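Local atomic coordinates of phosphotransferase system, HPr-related proteins (Thermoanaerobacter tengcongensis, PDB entry 3LE1), a protein that probably serves as the general, non-sugar-specific phosphocarrier of the phosphoenolpyruvate-dependent sugar phosphotransferase system, which phosphorylates sugars as they enter the cell. Residues S31-E36 and V42-I47. Residues are numbered along the deposited sequence; the frame is centred on the assembly and turned at random.
Sequences SQIWVE and VNAKSI
Ser31 and Lys45 meet where the beta hairpin of strands 32-37 and 40-43, at one edge of the open-faced beta-sandwich of HPr, splays apart. The Lys45 chain, extended beyond CG, spans the gap and sets NZ 2.8 Å from Ser31 O; NZ also donates to Phe29 O, so a long cationic side chain serves two carbonyls. Next, Ile33 lays CG2 3.8 Å from Ala44 CB on the face covered by helices 16-26 and 70-82, where a small methyl lets the turn pass close. Ile33 O receives Ala44 N in an almost straight bond (179° at the hydrogen), although the donor stands above the carbonyl plane. Trp34 forms a non-hydrogen-bonded pair with Asn43, their side chains diverging. Val35 and Val42, beta-branched and suited to strands, make the hydrogen-bonded pair: each backbone N donates to the other's O, and Val42 CG2 lies 4.1 Å from Val35 CB. Asn43, the last bridged residue of its strand, opens a type I turn to Ser46 and also an Asx turn. With chi1 -179° and chi2 -10°, Asn43 OD1 accepts from Lys45 N at 2.8 Å and from a water that in turn accepts from Ile33 N at 2.8 Å.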
ATOM      1  N   SER A  31     -11.398   4.678  -5.477  1.00 17.70           N
ATOM      2  CA  SER A  31     -10.902   3.552  -6.252  1.00 17.01           C
ATOM      3  C   SER A  31     -10.809   2.268  -5.435  1.00 17.35           C
ATOM      4  O   SER A  31     -10.564   2.297  -4.227  1.00 13.59           O
ATOM      5  CB  SER A  31      -9.508   3.864  -6.786  1.00 14.58           C
ATOM      6  OG  SER A  31      -9.569   4.806  -7.836  1.00 13.81           O
ATOM      7  N   GLN A  32     -10.954   1.141  -6.120  1.00 19.94           N
ATOM      8  CA  GLN A  32     -10.501  -0.124  -5.585  1.00 21.82           C
ATOM      9  C   GLN A  32      -8.983  -0.120  -5.656  1.00 21.58           C
ATOM     10  O   GLN A  32      -8.407   0.269  -6.671  1.00 22.23           O
ATOM     11  CB  GLN A  32     -11.065  -1.269  -6.412  1.00 23.98           C
ATOM     12  CG  GLN A  32     -12.494  -1.590  -6.074  1.00 26.13           C
ATOM     13  CD  GLN A  32     -12.926  -2.875  -6.716  1.00 28.37           C
ATOM     14  OE1 GLN A  32     -13.091  -3.893  -6.043  1.00 30.13           O
ATOM     15  NE2 GLN A  32     -13.080  -2.852  -8.030  1.00 28.49           N
ATOM     16  N   ILE A  33      -8.337  -0.522  -4.567  1.00 18.06           N
ATOM     17  CA  ILE A  33      -6.877  -0.512  -4.494  1.00 16.16           C
ATOM     18  C   ILE A  33      -6.345  -1.851  -3.994  1.00 17.03           C
ATOM     19  O   ILE A  33      -6.894  -2.437  -3.059  1.00 18.29           O
ATOM     20  CB  ILE A  33      -6.336   0.603  -3.569  1.00 14.51           C
ATOM     21  CG1 ILE A  33      -7.000   1.947  -3.866  1.00 13.60           C
ATOM     22  CG2 ILE A  33      -4.822   0.723  -3.727  1.00 15.31           C
ATOM     23  CD1 ILE A  33      -6.719   2.978  -2.793  1.00 13.98           C
ATOM     24  N   TRP A  34      -5.268  -2.315  -4.617  1.00 17.61           N
ATOM     25  CA  TRP A  34      -4.683  -3.609  -4.294  1.00 17.90           C
ATOM     26  C   TRP A  34      -3.199  -3.484  -3.978  1.00 19.59           C
ATOM     27  O   TRP A  34      -2.516  -2.572  -4.460  1.00 20.88           O
ATOM     28  CB  TRP A  34      -4.864  -4.582  -5.455  1.00 18.23           C
ATOM     29  CG  TRP A  34      -6.284  -4.908  -5.805  1.00 17.52           C
ATOM     30  CD1 TRP A  34      -7.043  -5.929  -5.291  1.00 18.74           C
ATOM     31  CD2 TRP A  34      -7.113  -4.239  -6.769  1.00 17.97           C
ATOM     32  NE1 TRP A  34      -8.284  -5.928  -5.880  1.00 19.58           N
ATOM     33  CE2 TRP A  34      -8.355  -4.901  -6.785  1.00 18.71           C
ATOM     34  CE3 TRP A  34      -6.920  -3.149  -7.628  1.00 16.84           C
ATOM     35  CZ2 TRP A  34      -9.404  -4.504  -7.617  1.00 16.61           C
ATOM     36  CZ3 TRP A  34      -7.967  -2.755  -8.454  1.00 17.52           C
ATOM     37  CH2 TRP A  34      -9.194  -3.428  -8.436  1.00 16.20           C
ATOM     38  N   VAL A  35      -2.717  -4.416  -3.161  1.00 17.91           N
ATOM     39  CA  VAL A  35      -1.319  -4.562  -2.835  1.00 17.83           C
ATOM     40  C   VAL A  35      -0.913  -6.006  -3.123  1.00 14.18           C
ATOM     41  O   VAL A  35      -1.549  -6.940  -2.651  1.00 12.57           O
ATOM     42  CB  VAL A  35      -1.092  -4.226  -1.364  1.00 22.75           C
ATOM     43  CG1 VAL A  35       0.229  -4.770  -0.871  1.00 24.69           C
ATOM     44  CG2 VAL A  35      -1.161  -2.738  -1.181  1.00 24.49           C
ATOM     45  N   GLU A  36       0.128  -6.186  -3.923  1.00 15.44           N
ATOM     46  CA  GLU A  36       0.570  -7.517  -4.303  1.00 18.46           C
ATOM     47  C   GLU A  36       2.011  -7.768  -3.880  1.00 16.87           C
ATOM     48  O   GLU A  36       2.860  -6.895  -4.017  1.00 14.20           O
ATOM     49  CB  GLU A  36       0.445  -7.714  -5.815  1.00 24.56           C
ATOM     50  CG  GLU A  36       1.117  -8.986  -6.299  1.00 30.38           C
ATOM     51  CD  GLU A  36       0.829  -9.294  -7.755  1.00 35.81           C
ATOM     52  OE1 GLU A  36       0.063  -8.537  -8.400  1.00 36.44           O
ATOM     53  OE2 GLU A  36       1.366 -10.306  -8.255  1.00 38.68           O
ATOM     54  N   VAL A  42      -3.967  -8.492  -2.202  1.00 32.28           N
ATOM     55  CA  VAL A  42      -4.995  -8.139  -1.227  1.00 30.98           C
ATOM     56  C   VAL A  42      -5.558  -6.727  -1.415  1.00 27.76           C
ATOM     57  O   VAL A  42      -4.897  -5.840  -1.954  1.00 27.36           O
ATOM     58  CB  VAL A  42      -4.444  -8.218   0.198  1.00 35.58           C
ATOM     59  CG1 VAL A  42      -3.919  -9.604   0.478  1.00 37.44           C
ATOM     60  CG2 VAL A  42      -3.353  -7.170   0.413  1.00 36.70           C
ATOM     61  N   ASN A  43      -6.781  -6.536  -0.939  1.00 26.24           N
ATOM     62  CA  ASN A  43      -7.403  -5.218  -0.868  1.00 24.30           C
ATOM     63  C   ASN A  43      -6.596  -4.320   0.074  1.00 22.36           C
ATOM     64  O   ASN A  43      -6.348  -4.672   1.225  1.00 23.52           O
ATOM     65  CB  ASN A  43      -8.847  -5.378  -0.388  1.00 24.52           C
ATOM     66  CG  ASN A  43      -9.595  -4.067  -0.300  1.00 24.15           C
ATOM     67  OD1 ASN A  43      -9.018  -2.987  -0.420  1.00 22.80           O
ATOM     68  ND2 ASN A  43     -10.903  -4.156  -0.055  1.00 25.43           N
ATOM     69  N   ALA A  44      -6.159  -3.165  -0.421  1.00 19.76           N
ATOM     70  CA  ALA A  44      -5.313  -2.275   0.375  1.00 19.86           C
ATOM     71  C   ALA A  44      -6.074  -1.577   1.501  1.00 20.17           C
ATOM     72  O   ALA A  44      -5.466  -1.002   2.409  1.00 18.78           O
ATOM     73  CB  ALA A  44      -4.647  -1.236  -0.522  1.00 19.13           C
ATOM     74  N   LYS A  45      -7.398  -1.620   1.420  1.00 21.69           N
ATOM     75  CA  LYS A  45      -8.273  -1.043   2.440  1.00 19.43           C
ATOM     76  C   LYS A  45      -8.603  -2.074   3.526  1.00 21.10           C
ATOM     77  O   LYS A  45      -9.351  -1.774   4.456  1.00 21.19           O
ATOM     78  CB  LYS A  45      -9.566  -0.521   1.801  1.00 17.13           C
ATOM     79  CG  LYS A  45      -9.356   0.624   0.804  1.00 17.02           C
ATOM     80  CD  LYS A  45     -10.620   0.954   0.025  1.00 16.92           C
ATOM     81  CE  LYS A  45     -10.347   2.044  -1.009  1.00 16.42           C
ATOM     82  NZ  LYS A  45     -11.578   2.532  -1.669  1.00 16.77           N
ATOM     83  N   SER A  46      -8.044  -3.281   3.405  1.00 22.16           N
ATOM     84  CA  SER A  46      -8.288  -4.356   4.375  1.00 21.58           C
ATOM     85  C   SER A  46      -7.065  -4.669   5.235  1.00 22.08           C
ATOM     86  O   SER A  46      -6.048  -5.172   4.740  1.00 20.20           O
ATOM     87  CB  SER A  46      -8.781  -5.630   3.674  1.00 22.82           C
ATOM     88  OG  SER A  46      -8.680  -6.770   4.525  1.00 24.19           O
ATOM     89  N   ILE A  47      -7.181  -4.371   6.527  1.00 25.00           N
ATOM     90  CA  ILE A  47      -6.105  -4.607   7.478  1.00 27.04           C
ATOM     91  C   ILE A  47      -5.782  -6.096   7.613  1.00 28.49           C
ATOM     92  O   ILE A  47      -4.625  -6.469   7.733  1.00 27.53           O
ATOM     93  CB  ILE A  47      -6.433  -4.009   8.868  1.00 26.98           C
ATOM     94  CG1 ILE A  47      -5.164  -3.919   9.724  1.00 27.35           C
ATOM     95  CG2 ILE A  47      -7.508  -4.832   9.562  1.00 26.41           C
ATOM     96  CD1 ILE A  47      -4.012  -3.209   9.037  1.00 27.96           C
TER
HETATM   97  O   HOH W   1     -10.016  -1.054  -2.333  1.00 20.56           O